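Local atomic coordinates of aminotransferase, class I and II (Erwinia tasmaniensis, PDB entry 5Z0Q), a protein that belongs to the class I and II aminotransferase family and binds pyridoxal-5'-phosphate. Residues I106-F111 against L168-N173; Q116-A121 against R137-A142; L342-H347 against Q379-A384; L349-G354 against V363-G368. All blocks are in the same frame, centred on the assembly; numbering follows the deposited sequence.

In the fold
Contacts 1 and 2 share the large mixed sheet, the first through a helix packed on it: strands 166-172 and 117-122 are neighbours there, tied by backbone bonds of Val119 to Leu168 and Leu170, and along the chain contact 2 is nested within the loop that contact 1 closes. Contacts 3 and 4 lie in the C-terminal part, where Leu349 and Phe365 pack on Met381; along the chain, contact 4 is nested inside the loop closed by contact 3. Contacts 1 and 4 are buried, the former without hydrogen bonds between its segments, the latter a hairpin with an arginine near pyridoxal-5'-phosphate. Contacts 2 and 3 are partly buried; one relies on hydrogen bonds, the other on aromatic and methyl packing.

Contact 1. Residues I106-F111 against L168-N173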
loop_
_atom_site.group_PDB
_atom_site.type_symbol
_atom_site.label_atom_id
_atom_site.label_comp_id
_atom_site.label_asym_id
_atom_site.label_seq_id
_atom_site.Cartn_x
_atom_site.Cartn_y
_atom_site.Cartn_z
ATOM N N ILE A 106 -4.719 -3.248 -11.390
ATOM C CA ILE A 106 -3.519 -3.553 -12.167
ATOM C C ILE A 106 -3.848 -4.510 -13.304
ATOM O O ILE A 106 -3.372 -4.344 -14.434
ATOM C CB ILE A 106 -2.416 -4.124 -11.258
ATOM C CG1 ILE A 106 -2.025 -3.117 -10.179
ATOM C CG2 ILE A 106 -1.192 -4.502 -12.080
ATOM C CD1 ILE A 106 -1.199 -3.726 -9.072
ATOM N N ALA A 107 -4.676 -5.521 -13.026
ATOM C CA ALA A 107 -5.032 -6.494 -14.054
ATOM C C ALA A 107 -5.725 -5.826 -15.237
ATOM O O ALA A 107 -5.455 -6.166 -16.395
ATOM C CB ALA A 107 -5.922 -7.583 -13.457
ATOM N N VAL A 108 -6.611 -4.866 -14.968
ATOM C CA VAL A 108 -7.325 -4.196 -16.051
ATOM C C VAL A 108 -6.384 -3.285 -16.834
ATOM O O VAL A 108 -6.443 -3.222 -18.068
ATOM C CB VAL A 108 -8.534 -3.424 -15.493
ATOM C CG1 VAL A 108 -9.230 -2.645 -16.597
ATOM C CG2 VAL A 108 -9.508 -4.381 -14.824
ATOM N N ARG A 109 -5.495 -2.573 -16.135
ATOM C CA ARG A 109 -4.575 -1.668 -16.818
ATOM C C ARG A 109 -3.529 -2.428 -17.625
ATOM O O ARG A 109 -3.019 -1.903 -18.621
ATOM C CB ARG A 109 -3.885 -0.750 -15.809
ATOM C CG ARG A 109 -4.815 -0.052 -14.830
ATOM C CD ARG A 109 -5.186 1.348 -15.277
ATOM N NE ARG A 109 -6.113 1.974 -14.337
ATOM C CZ ARG A 109 -5.740 2.681 -13.273
ATOM N NH1 ARG A 109 -4.453 2.863 -13.010
ATOM N NH2 ARG A 109 -6.656 3.210 -12.474
ATOM N N ALA A 110 -3.199 -3.654 -17.219
ATOM C CA ALA A 110 -2.115 -4.407 -17.839
ATOM C C ALA A 110 -2.580 -5.416 -18.877
ATOM O O ALA A 110 -1.837 -5.699 -19.822
ATOM C CB ALA A 110 -1.299 -5.142 -16.768
ATOM N N PHE A 111 -3.782 -5.972 -18.730
ATOM C CA PHE A 111 -4.271 -7.018 -19.619
ATOM C C PHE A 111 -5.333 -6.516 -20.589
ATOM O O PHE A 111 -5.996 -7.329 -21.244
ATOM C CB PHE A 111 -4.820 -8.187 -18.797
ATOM C CG PHE A 111 -3.827 -8.768 -17.832
ATOM C CD1 PHE A 111 -2.486 -8.866 -18.172
ATOM C CD2 PHE A 111 -4.229 -9.207 -16.582
ATOM C CE1 PHE A 111 -1.568 -9.396 -17.285
ATOM C CE2 PHE A 111 -3.316 -9.739 -15.691
ATOM C CZ PHE A 111 -1.983 -9.834 -16.043
ATOM N N LEU A 168 -10.819 -9.190 -21.267
ATOM C CA LEU A 168 -10.559 -9.593 -19.889
ATOM C C LEU A 168 -11.872 -9.962 -19.214
ATOM O O LEU A 168 -12.790 -9.139 -19.144
ATOM C CB LEU A 168 -9.851 -8.476 -19.118
ATOM C CG LEU A 168 -9.492 -8.749 -17.658
ATOM C CD1 LEU A 168 -8.610 -9.980 -17.537
ATOM C CD2 LEU A 168 -8.808 -7.537 -17.044
ATOM N N LEU A 169 -11.953 -11.192 -18.713
ATOM C CA LEU A 169 -13.129 -11.682 -18.005
ATOM C C LEU A 169 -12.884 -11.579 -16.505
ATOM O O LEU A 169 -11.931 -12.169 -15.986
ATOM C CB LEU A 169 -13.444 -13.124 -18.400
ATOM C CG LEU A 169 -14.562 -13.807 -17.607
ATOM C CD1 LEU A 169 -15.890 -13.101 -17.830
ATOM C CD2 LEU A 169 -14.665 -15.279 -17.971
ATOM N N LEU A 170 -13.747 -10.840 -15.812
ATOM C CA LEU A 170 -13.624 -10.622 -14.375
ATOM C C LEU A 170 -14.620 -11.526 -13.656
ATOM O O LEU A 170 -15.834 -11.309 -13.734
ATOM C CB LEU A 170 -13.862 -9.154 -14.030
ATOM C CG LEU A 170 -12.954 -8.135 -14.719
ATOM C CD1 LEU A 170 -13.295 -6.728 -14.267
ATOM C CD2 LEU A 170 -11.493 -8.443 -14.448
ATOM N N LEU A 171 -14.107 -12.533 -12.955
ATOM C CA LEU A 171 -14.923 -13.477 -12.210
ATOM C C LEU A 171 -14.783 -13.236 -10.713
ATOM O O LEU A 171 -13.864 -12.555 -10.250
ATOM C CB LEU A 171 -14.539 -14.922 -12.542
ATOM C CG LEU A 171 -14.748 -15.377 -13.986
ATOM C CD1 LEU A 171 -14.371 -16.842 -14.137
ATOM C CD2 LEU A 171 -16.184 -15.136 -14.422
ATOM N N CYS A 172 -15.715 -13.813 -9.955
ATOM C CA CYS A 172 -15.736 -13.658 -8.504
ATOM C C CYS A 172 -16.309 -14.937 -7.910
ATOM O O CYS A 172 -17.516 -15.172 -7.997
ATOM C CB CYS A 172 -16.562 -12.439 -8.097
ATOM S SG CYS A 172 -16.543 -12.057 -6.332
ATOM N N ASN A 173 -15.444 -15.762 -7.315
ATOM C CA ASN A 173 -15.855 -17.048 -6.763
ATOM C C ASN A 173 -15.163 -17.296 -5.427
ATOM O O ASN A 173 -13.941 -17.487 -5.394
ATOM C CB ASN A 173 -15.540 -18.177 -7.747
ATOM C CG ASN A 173 -15.951 -19.539 -7.224
ATOM O OD1 ASN A 173 -16.835 -19.652 -6.374
ATOM N ND2 ASN A 173 -15.309 -20.583 -7.732
#
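The ring of Phe111 carries Ala110 CB of its own segment over one face, displaced toward the rim, and it is Phe111 CB that meets Leu168 CD1 across the contact, at 4.4 Å. The ring itself leads away from residues 168-173 and rests on Leu200 of the adjoining strand. Leu168 does most of the touching. With CG anti to the backbone N (chi1 -179°), its CD2 methyl is brought up to the helix, 3.7 Å from Ala107 O, a carbonyl already engaged by Phe111 N in the helical bond. The same methyl lies 3.8 Å from Val108 CA and 3.9 Å from Val108 CG2, the valine and leucine side chains crossing at about a right angle. Helix 101-111 here packs on the large sheet of the aminotransferase fold: the axis of residues 106-111 runs 9.9 Å from that of 168-172, nearly antiparallel at 167°. Further along the strand, Leu170 CD1 reaches Val108 CG2 more loosely, at 4.5 Å. Ala131 and Phe128 of helix 127-134 touch Val108 and Leu170. No hydrogen bond joins the two segments. Cys172, at the pocket end of the strand, touches pyridoxal-5'-phosphate.

Contact 2. Residues Q116-A121 against R137-A142; sequences QSTVSA and RQHLSA
Arg137 CD passes 3.8 Å from Gln116 O, while the guanidinium NH2 bonds to Thr112 O. Gln138 then offers its backbone O to Thr118 N at 3.2 Å and lays its CG beside Ser117 CB. His139 brings its ring to the neighbouring strand: CG is anti to the backbone N (chi1 -172°), which carries the ring nitrogens to two hydroxyls on the same face of the sheet, both at the ring edge, near its plane. His139 NE2 is hydrogen-bonded to Ser120 OG at 2.6 Å; ND1 faces Thr118 OG1 at a modelled 2.4 Å, too short to be taken literally. Leu140 is bonded through both its N and its O, the N reaching Thr118 O at 2.8 Å and the O receiving Ser120 N at 3.1 Å, and its side chain goes to the face that bears Val119. Ser141 adds a CA-H...O contact to Ser120 O, which also accepts from Ala142 N at 3.0 Å. This is the parallel pairing of a beta-alpha-beta unit, with helix 127-134 as the crossover; its Pro132 touches His139 and Thr118. An imidazole spanning two hydroxyls would probably have its rotation fixed, if the doubtful ND1 contact is a real bond.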
loop_
_atom_site.group_PDB
_atom_site.type_symbol
_atom_site.label_atom_id
_atom_site.label_comp_id
_atom_site.label_asym_id
_atom_site.label_seq_id
_atom_site.Cartn_x
_atom_site.Cartn_y
_atom_site.Cartn_z
ATOM N N GLN A 116 -10.275 -2.288 -26.107
ATOM C CA GLN A 116 -10.778 -3.550 -25.589
ATOM C C GLN A 116 -11.611 -3.330 -24.331
ATOM O O GLN A 116 -11.457 -2.334 -23.618
ATOM C CB GLN A 116 -9.622 -4.512 -25.302
ATOM C CG GLN A 116 -8.875 -4.955 -26.549
ATOM C CD GLN A 116 -7.675 -5.825 -26.239
ATOM O OE1 GLN A 116 -7.018 -5.655 -25.212
ATOM N NE2 GLN A 116 -7.384 -6.768 -27.127
ATOM N N SER A 117 -12.501 -4.281 -24.065
ATOM C CA SER A 117 -13.470 -4.177 -22.985
ATOM C C SER A 117 -13.297 -5.324 -21.999
ATOM O O SER A 117 -12.554 -6.281 -22.237
ATOM C CB SER A 117 -14.904 -4.168 -23.532
ATOM O OG SER A 117 -15.228 -5.402 -24.148
ATOM N N THR A 118 -14.006 -5.214 -20.877
ATOM C CA THR A 118 -14.030 -6.236 -19.845
ATOM C C THR A 118 -15.440 -6.800 -19.712
ATOM O O THR A 118 -16.428 -6.154 -20.075
ATOM C CB THR A 118 -13.566 -5.682 -18.490
ATOM O OG1 THR A 118 -14.470 -4.660 -18.055
ATOM C CG2 THR A 118 -12.166 -5.098 -18.600
ATOM N N VAL A 119 -15.522 -8.023 -19.190
ATOM C CA VAL A 119 -16.791 -8.706 -18.969
ATOM C C VAL A 119 -16.840 -9.186 -17.528
ATOM O O VAL A 119 -15.860 -9.737 -17.013
ATOM C CB VAL A 119 -16.985 -9.897 -19.932
ATOM C CG1 VAL A 119 -18.399 -10.450 -19.815
ATOM C CG2 VAL A 119 -16.687 -9.487 -21.355
ATOM N N SER A 120 -17.982 -8.981 -16.878
ATOM C CA SER A 120 -18.200 -9.483 -15.531
ATOM C C SER A 120 -19.692 -9.700 -15.331
ATOM O O SER A 120 -20.505 -9.450 -16.226
ATOM C CB SER A 120 -17.638 -8.523 -14.477
ATOM O OG SER A 120 -18.499 -7.413 -14.296
ATOM N N ALA A 121 -20.049 -10.174 -14.144
ATOM C CA ALA A 121 -21.443 -10.346 -13.777
ATOM C C ALA A 121 -21.977 -9.071 -13.133
ATOM O O ALA A 121 -21.221 -8.184 -12.731
ATOM C CB ALA A 121 -21.610 -11.528 -12.822
ATOM N N ARG A 137 -11.931 1.966 -19.962
ATOM C CA ARG A 137 -12.368 0.745 -20.623
ATOM C C ARG A 137 -13.875 0.597 -20.472
ATOM O O ARG A 137 -14.406 0.731 -19.365
ATOM C CB ARG A 137 -11.666 -0.480 -20.034
ATOM C CG ARG A 137 -10.158 -0.352 -19.907
ATOM C CD ARG A 137 -9.502 -0.143 -21.258
ATOM N NE ARG A 137 -8.106 -0.573 -21.252
ATOM C CZ ARG A 137 -7.089 0.187 -20.858
ATOM N NH1 ARG A 137 -7.304 1.423 -20.430
ATOM N NH2 ARG A 137 -5.853 -0.292 -20.889
ATOM N N GLN A 138 -14.559 0.326 -21.581
ATOM C CA GLN A 138 -15.979 0.019 -21.509
ATOM C C GLN A 138 -16.176 -1.383 -20.940
ATOM O O GLN A 138 -15.304 -2.249 -21.048
ATOM C CB GLN A 138 -16.634 0.142 -22.887
ATOM C CG GLN A 138 -16.205 -0.903 -23.911
ATOM C CD GLN A 138 -14.857 -0.607 -24.554
ATOM O OE1 GLN A 138 -13.921 -0.150 -23.895
ATOM N NE2 GLN A 138 -14.754 -0.869 -25.854
ATOM N N HIS A 139 -17.329 -1.599 -20.314
ATOM C CA HIS A 139 -17.580 -2.812 -19.547
ATOM C C HIS A 139 -18.879 -3.459 -20.005
ATOM O O HIS A 139 -19.891 -2.773 -20.177
ATOM C CB HIS A 139 -17.642 -2.504 -18.046
ATOM C CG HIS A 139 -17.714 -3.722 -17.180
ATOM N ND1 HIS A 139 -16.664 -4.603 -17.046
ATOM C CD2 HIS A 139 -18.712 -4.203 -16.401
ATOM C CE1 HIS A 139 -17.012 -5.576 -16.222
ATOM N NE2 HIS A 139 -18.249 -5.357 -15.817
ATOM N N LEU A 140 -18.844 -4.776 -20.195
ATOM C CA LEU A 140 -20.015 -5.563 -20.556
ATOM C C LEU A 140 -20.468 -6.363 -19.342
ATOM O O LEU A 140 -19.670 -7.090 -18.742
ATOM C CB LEU A 140 -19.709 -6.501 -21.725
ATOM C CG LEU A 140 -20.849 -7.424 -22.165
ATOM C CD1 LEU A 140 -22.034 -6.616 -22.662
ATOM C CD2 LEU A 140 -20.377 -8.397 -23.234
ATOM N N SER A 141 -21.742 -6.231 -18.989
ATOM C CA SER A 141 -22.297 -6.851 -17.793
ATOM C C SER A 141 -23.321 -7.907 -18.183
ATOM O O SER A 141 -24.196 -7.653 -19.016
ATOM C CB SER A 141 -22.943 -5.800 -16.888
ATOM O OG SER A 141 -22.040 -4.745 -16.609
ATOM N N ALA A 142 -23.208 -9.086 -17.578
ATOM C CA ALA A 142 -24.158 -10.175 -17.764
ATOM C C ALA A 142 -24.936 -10.359 -16.469
ATOM O O ALA A 142 -24.343 -10.619 -15.417
ATOM C CB ALA A 142 -23.446 -11.469 -18.157
#

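Contact 3. Residues L342-H347 against Q379-A384; sequences LFFEKH and QRMTRA
His347 lays one face of its imidazole over Ala384 CB in a CH-pi contact, the methyl 3.8 Å from the ring centroid and 29° off the normal. The closest ring atom is CG, at 3.5 Å from Ala384 CB. The placement follows from chi1 of -66°, which sets CG anti to the carbonyl carbon and beside the backbone N as the CB bond itself points to the helix. Phe343 comes in from the side with CG anti to its own N (chi1 165°): its rim atom CZ stands 4.2 Å from Ala384 O, near the ring plane, and His347 CD2 sits over one face of the same ring, toward the rim. Here the end of helix 340-345 meets helix 371-385, two helices of the C-terminal part that both contact strand 349-353; Leu349 of that strand touches Phe344, Arg380 and Met381. Phe344 swings its ring toward the helix, CE1 approaching Met381 CG obliquely at 4.5 Å, and Phe343 CD2 lies over the centre of one of its faces. Arg380 CB lies 4.0 Å from His347 O, and the chain then runs extended from CG to NE. It carries the guanidinium on to Gly348 O through NH1 and to a salt bridge with Asp34 through NH2. Tyr389 meets the His347 ring edge-to-face.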
loop_
_atom_site.group_PDB
_atom_site.type_symbol
_atom_site.label_atom_id
_atom_site.label_comp_id
_atom_site.label_asym_id
_atom_site.label_seq_id
_atom_site.Cartn_x
_atom_site.Cartn_y
_atom_site.Cartn_z
ATOM N N LEU A 342 -31.968 3.676 1.873
ATOM C CA LEU A 342 -32.333 4.832 2.684
ATOM C C LEU A 342 -33.549 4.541 3.553
ATOM O O LEU A 342 -33.688 5.112 4.640
ATOM C CB LEU A 342 -32.593 6.042 1.785
ATOM C CG LEU A 342 -33.049 7.338 2.460
ATOM C CD1 LEU A 342 -32.030 7.803 3.489
ATOM C CD2 LEU A 342 -33.307 8.423 1.426
ATOM N N PHE A 343 -34.433 3.650 3.096
ATOM C CA PHE A 343 -35.594 3.275 3.897
ATOM C C PHE A 343 -35.169 2.642 5.216
ATOM O O PHE A 343 -35.598 3.071 6.293
ATOM C CB PHE A 343 -36.490 2.323 3.104
ATOM C CG PHE A 343 -37.501 1.597 3.948
ATOM C CD1 PHE A 343 -38.651 2.235 4.380
ATOM C CD2 PHE A 343 -37.301 0.271 4.304
ATOM C CE1 PHE A 343 -39.582 1.568 5.157
ATOM C CE2 PHE A 343 -38.228 -0.401 5.079
ATOM C CZ PHE A 343 -39.370 0.248 5.506
ATOM N N PHE A 344 -34.319 1.615 5.151
ATOM C CA PHE A 344 -33.886 0.932 6.363
ATOM C C PHE A 344 -33.024 1.815 7.255
ATOM O O PHE A 344 -32.956 1.569 8.463
ATOM C CB PHE A 344 -33.132 -0.349 6.006
ATOM C CG PHE A 344 -34.025 -1.479 5.581
ATOM C CD1 PHE A 344 -34.768 -2.180 6.517
ATOM C CD2 PHE A 344 -34.119 -1.845 4.249
ATOM C CE1 PHE A 344 -35.592 -3.221 6.133
ATOM C CE2 PHE A 344 -34.940 -2.887 3.857
ATOM C CZ PHE A 344 -35.677 -3.576 4.802
ATOM N N GLU A 345 -32.366 2.833 6.695
ATOM C CA GLU A 345 -31.571 3.735 7.522
ATOM C C GLU A 345 -32.455 4.541 8.465
ATOM O O GLU A 345 -32.099 4.752 9.629
ATOM C CB GLU A 345 -30.736 4.664 6.643
ATOM C CG GLU A 345 -29.534 3.995 6.006
ATOM C CD GLU A 345 -28.678 4.967 5.222
ATOM O OE1 GLU A 345 -29.223 5.980 4.734
ATOM O OE2 GLU A 345 -27.458 4.723 5.102
ATOM N N LYS A 346 -33.614 4.993 7.983
ATOM C CA LYS A 346 -34.555 5.709 8.836
ATOM C C LYS A 346 -35.242 4.800 9.846
ATOM O O LYS A 346 -36.004 5.301 10.680
ATOM C CB LYS A 346 -35.596 6.427 7.978
ATOM C CG LYS A 346 -35.028 7.597 7.191
ATOM C CD LYS A 346 -34.392 8.623 8.122
ATOM C CE LYS A 346 -33.718 9.746 7.345
ATOM N NZ LYS A 346 -32.574 9.250 6.529
ATOM N N HIS A 347 -34.996 3.491 9.790
ATOM C CA HIS A 347 -35.471 2.548 10.795
ATOM C C HIS A 347 -34.305 1.915 11.547
ATOM O O HIS A 347 -34.390 0.767 11.989
ATOM C CB HIS A 347 -36.352 1.475 10.160
ATOM C CG HIS A 347 -37.637 2.002 9.599
ATOM N ND1 HIS A 347 -38.808 2.036 10.327
ATOM C CD2 HIS A 347 -37.934 2.519 8.384
ATOM C CE1 HIS A 347 -39.771 2.549 9.583
ATOM N NE2 HIS A 347 -39.268 2.851 8.400
ATOM N N GLN A 379 -34.937 -7.627 14.777
ATOM C CA GLN A 379 -36.128 -7.034 15.371
ATOM C C GLN A 379 -36.411 -5.651 14.801
ATOM O O GLN A 379 -37.578 -5.271 14.653
ATOM C CB GLN A 379 -35.986 -6.974 16.892
ATOM C CG GLN A 379 -37.238 -6.495 17.615
ATOM C CD GLN A 379 -38.467 -7.325 17.282
ATOM O OE1 GLN A 379 -38.366 -8.510 16.961
ATOM N NE2 GLN A 379 -39.638 -6.702 17.356
ATOM N N ARG A 380 -35.366 -4.887 14.472
ATOM C CA ARG A 380 -35.581 -3.610 13.799
ATOM C C ARG A 380 -36.162 -3.805 12.406
ATOM O O ARG A 380 -36.906 -2.946 11.920
ATOM C CB ARG A 380 -34.274 -2.820 13.725
ATOM C CG ARG A 380 -33.757 -2.346 15.071
ATOM C CD ARG A 380 -32.636 -1.333 14.908
ATOM N NE ARG A 380 -32.215 -0.771 16.188
ATOM C CZ ARG A 380 -31.381 0.254 16.316
ATOM N NH1 ARG A 380 -30.875 0.838 15.238
ATOM N NH2 ARG A 380 -31.054 0.700 17.520
ATOM N N MET A 381 -35.836 -4.922 11.749
ATOM C CA MET A 381 -36.462 -5.231 10.469
ATOM C C MET A 381 -37.936 -5.570 10.648
ATOM O O MET A 381 -38.783 -5.116 9.871
ATOM C CB MET A 381 -35.727 -6.385 9.788
ATOM C CG MET A 381 -34.317 -6.053 9.342
ATOM S SD MET A 381 -33.482 -7.472 8.612
ATOM C CE MET A 381 -34.637 -7.911 7.316
ATOM N N THR A 382 -38.259 -6.374 11.666
ATOM C CA THR A 382 -39.655 -6.687 11.948
ATOM C C THR A 382 -40.430 -5.432 12.328
ATOM O O THR A 382 -41.559 -5.225 11.867
ATOM C CB THR A 382 -39.744 -7.730 13.064
ATOM O OG1 THR A 382 -39.096 -8.936 12.643
ATOM C CG2 THR A 382 -41.196 -8.037 13.403
ATOM N N ARG A 383 -39.832 -4.575 13.158
ATOM C CA ARG A 383 -40.506 -3.351 13.574
ATOM C C ARG A 383 -40.698 -2.386 12.411
ATOM O O ARG A 383 -41.669 -1.621 12.396
ATOM C CB ARG A 383 -39.718 -2.680 14.700
ATOM C CG ARG A 383 -40.443 -1.525 15.373
ATOM C CD ARG A 383 -39.622 -0.932 16.511
ATOM N NE ARG A 383 -39.149 -1.954 17.442
ATOM C CZ ARG A 383 -37.881 -2.339 17.551
ATOM N NH1 ARG A 383 -36.950 -1.781 16.789
ATOM N NH2 ARG A 383 -37.543 -3.278 18.424
ATOM N N ALA A 384 -39.798 -2.414 11.426
ATOM C CA ALA A 384 -39.878 -1.478 10.309
ATOM C C ALA A 384 -41.003 -1.835 9.344
ATOM O O ALA A 384 -41.687 -0.943 8.829
ATOM C CB ALA A 384 -38.542 -1.430 9.567
#

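Contact 4. Residues L349-G354 against V363-G368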
loop_
_atom_site.group_PDB
_atom_site.type_symbol
_atom_site.label_atom_id
_atom_site.label_comp_id
_atom_site.label_asym_id
_atom_site.label_seq_id
_atom_site.Cartn_x
_atom_site.Cartn_y
_atom_site.Cartn_z
ATOM N N LEU A 349 -31.224 0.890 10.621
ATOM C CA LEU A 349 -30.538 -0.233 9.991
ATOM C C LEU A 349 -29.640 0.299 8.887
ATOM O O LEU A 349 -30.130 0.877 7.912
ATOM C CB LEU A 349 -31.542 -1.245 9.433
ATOM C CG LEU A 349 -32.397 -1.951 10.487
ATOM C CD1 LEU A 349 -33.650 -2.544 9.863
ATOM C CD2 LEU A 349 -31.588 -3.030 11.195
ATOM N N GLY A 350 -28.333 0.105 9.040
ATOM C CA GLY A 350 -27.375 0.592 8.066
ATOM C C GLY A 350 -26.821 -0.495 7.168
ATOM O O GLY A 350 -25.806 -1.120 7.490
ATOM N N PHE A 351 -27.480 -0.724 6.037
ATOM C CA PHE A 351 -27.078 -1.746 5.085
ATOM C C PHE A 351 -26.215 -1.141 3.984
ATOM O O PHE A 351 -26.147 0.077 3.805
ATOM C CB PHE A 351 -28.308 -2.424 4.471
ATOM C CG PHE A 351 -29.157 -3.159 5.465
ATOM C CD1 PHE A 351 -28.590 -3.739 6.588
ATOM C CD2 PHE A 351 -30.525 -3.269 5.274
ATOM C CE1 PHE A 351 -29.374 -4.417 7.505
ATOM C CE2 PHE A 351 -31.315 -3.945 6.185
ATOM C CZ PHE A 351 -30.739 -4.521 7.303
ATOM N N SER A 352 -25.547 -2.020 3.240
ATOM C CA SER A 352 -24.854 -1.618 2.024
ATOM C C SER A 352 -25.874 -1.474 0.902
ATOM O O SER A 352 -26.588 -2.430 0.580
ATOM C CB SER A 352 -23.779 -2.635 1.649
ATOM O OG SER A 352 -22.590 -2.424 2.389
ATOM N N SER A 353 -25.952 -0.279 0.320
ATOM C CA SER A 353 -26.899 -0.036 -0.758
ATOM C C SER A 353 -26.544 -0.878 -1.976
ATOM O O SER A 353 -25.384 -0.930 -2.397
ATOM C CB SER A 353 -26.910 1.446 -1.125
ATOM O OG SER A 353 -27.812 1.695 -2.189
ATOM N N GLY A 354 -27.551 -1.544 -2.540
ATOM C CA GLY A 354 -27.339 -2.345 -3.732
ATOM C C GLY A 354 -27.074 -1.545 -4.988
ATOM O O GLY A 354 -26.641 -2.126 -5.989
ATOM N N VAL A 363 -30.335 -4.823 -0.830
ATOM C CA VAL A 363 -29.491 -4.330 0.250
ATOM C C VAL A 363 -28.614 -5.480 0.725
ATOM O O VAL A 363 -29.077 -6.622 0.832
ATOM C CB VAL A 363 -30.319 -3.752 1.419
ATOM C CG1 VAL A 363 -30.952 -2.426 1.024
ATOM C CG2 VAL A 363 -31.388 -4.743 1.864
ATOM N N ARG A 364 -27.346 -5.185 0.999
ATOM C CA ARG A 364 -26.415 -6.203 1.463
ATOM C C ARG A 364 -26.397 -6.225 2.985
ATOM O O ARG A 364 -26.182 -5.192 3.626
ATOM C CB ARG A 364 -25.008 -5.960 0.911
ATOM C CG ARG A 364 -24.122 -7.199 0.956
ATOM C CD ARG A 364 -22.749 -6.949 0.355
ATOM N NE ARG A 364 -21.951 -6.037 1.168
ATOM C CZ ARG A 364 -20.659 -5.797 0.970
ATOM N NH1 ARG A 364 -20.014 -6.404 -0.017
ATOM N NH2 ARG A 364 -20.010 -4.951 1.760
ATOM N N PHE A 365 -26.625 -7.405 3.557
ATOM C CA PHE A 365 -26.724 -7.589 4.999
ATOM C C PHE A 365 -25.434 -8.219 5.513
ATOM O O PHE A 365 -25.053 -9.309 5.071
ATOM C CB PHE A 365 -27.927 -8.466 5.346
ATOM C CG PHE A 365 -28.363 -8.375 6.783
ATOM C CD1 PHE A 365 -27.571 -8.881 7.800
ATOM C CD2 PHE A 365 -29.579 -7.803 7.114
ATOM C CE1 PHE A 365 -27.974 -8.801 9.118
ATOM C CE2 PHE A 365 -29.987 -7.724 8.431
ATOM C CZ PHE A 365 -29.184 -8.223 9.432
ATOM N N ASN A 366 -24.774 -7.543 6.448
ATOM C CA ASN A 366 -23.553 -8.049 7.069
ATOM C C ASN A 366 -23.936 -8.681 8.403
ATOM O O ASN A 366 -24.137 -7.981 9.399
ATOM C CB ASN A 366 -22.531 -6.931 7.249
ATOM C CG ASN A 366 -21.163 -7.443 7.669
ATOM O OD1 ASN A 366 -21.034 -8.531 8.233
ATOM N ND2 ASN A 366 -20.130 -6.655 7.395
ATOM N N PHE A 367 -24.041 -10.010 8.425
ATOM C CA PHE A 367 -24.291 -10.738 9.660
ATOM C C PHE A 367 -23.008 -11.296 10.270
ATOM O O PHE A 367 -23.063 -12.252 11.052
ATOM C CB PHE A 367 -25.317 -11.852 9.434
ATOM C CG PHE A 367 -24.932 -12.849 8.375
ATOM C CD1 PHE A 367 -24.208 -13.986 8.701
ATOM C CD2 PHE A 367 -25.324 -12.668 7.059
ATOM C CE1 PHE A 367 -23.865 -14.910 7.730
ATOM C CE2 PHE A 367 -24.988 -13.591 6.085
ATOM C CZ PHE A 367 -24.257 -14.713 6.421
ATOM N N GLY A 368 -21.859 -10.717 9.927
ATOM C CA GLY A 368 -20.610 -11.057 10.578
ATOM C C GLY A 368 -20.434 -10.275 11.863
ATOM O O GLY A 368 -19.691 -9.290 11.910
#
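A beta hairpin of the smaller mixed sheet, strands 349-353 and 362-364, brings these segments together. Ser352 and Arg364 form its antiparallel hydrogen-bonded pair: Arg364 N reaches Ser352 O at 2.9 Å, and Ser352 N returns a longer bond to Arg364 O at 3.3 Å. Ser353 and Val363 follow as the non-hydrogen-bonded pair. On one face Ser352 CB touches Arg364 CB at 3.6 Å. The arginine chain bends at chi3 (68°), and its guanidinium bonds through NH2 to Trp39 O and weakly through NH1 to Asn176 OD1 of the pocket, the side chain lying about 5 Å from pyridoxal-5'-phosphate. The aromatic side chains pack separately from this pair. Phe351 CD2 meets Val363 CG2 at 3.8 Å, and its far rim approaches Phe365 obliquely, the ring centroids 4.9 Å apart with the planes at 42°. Leu349 CB sits over one face of the Phe351 ring, toward the rim, and Phe344 of helix 340-345 meets the same ring. Further along the chain, Asn366 folds back in an Asx turn, its OD1 accepting Gly368 N at 2.9 Å.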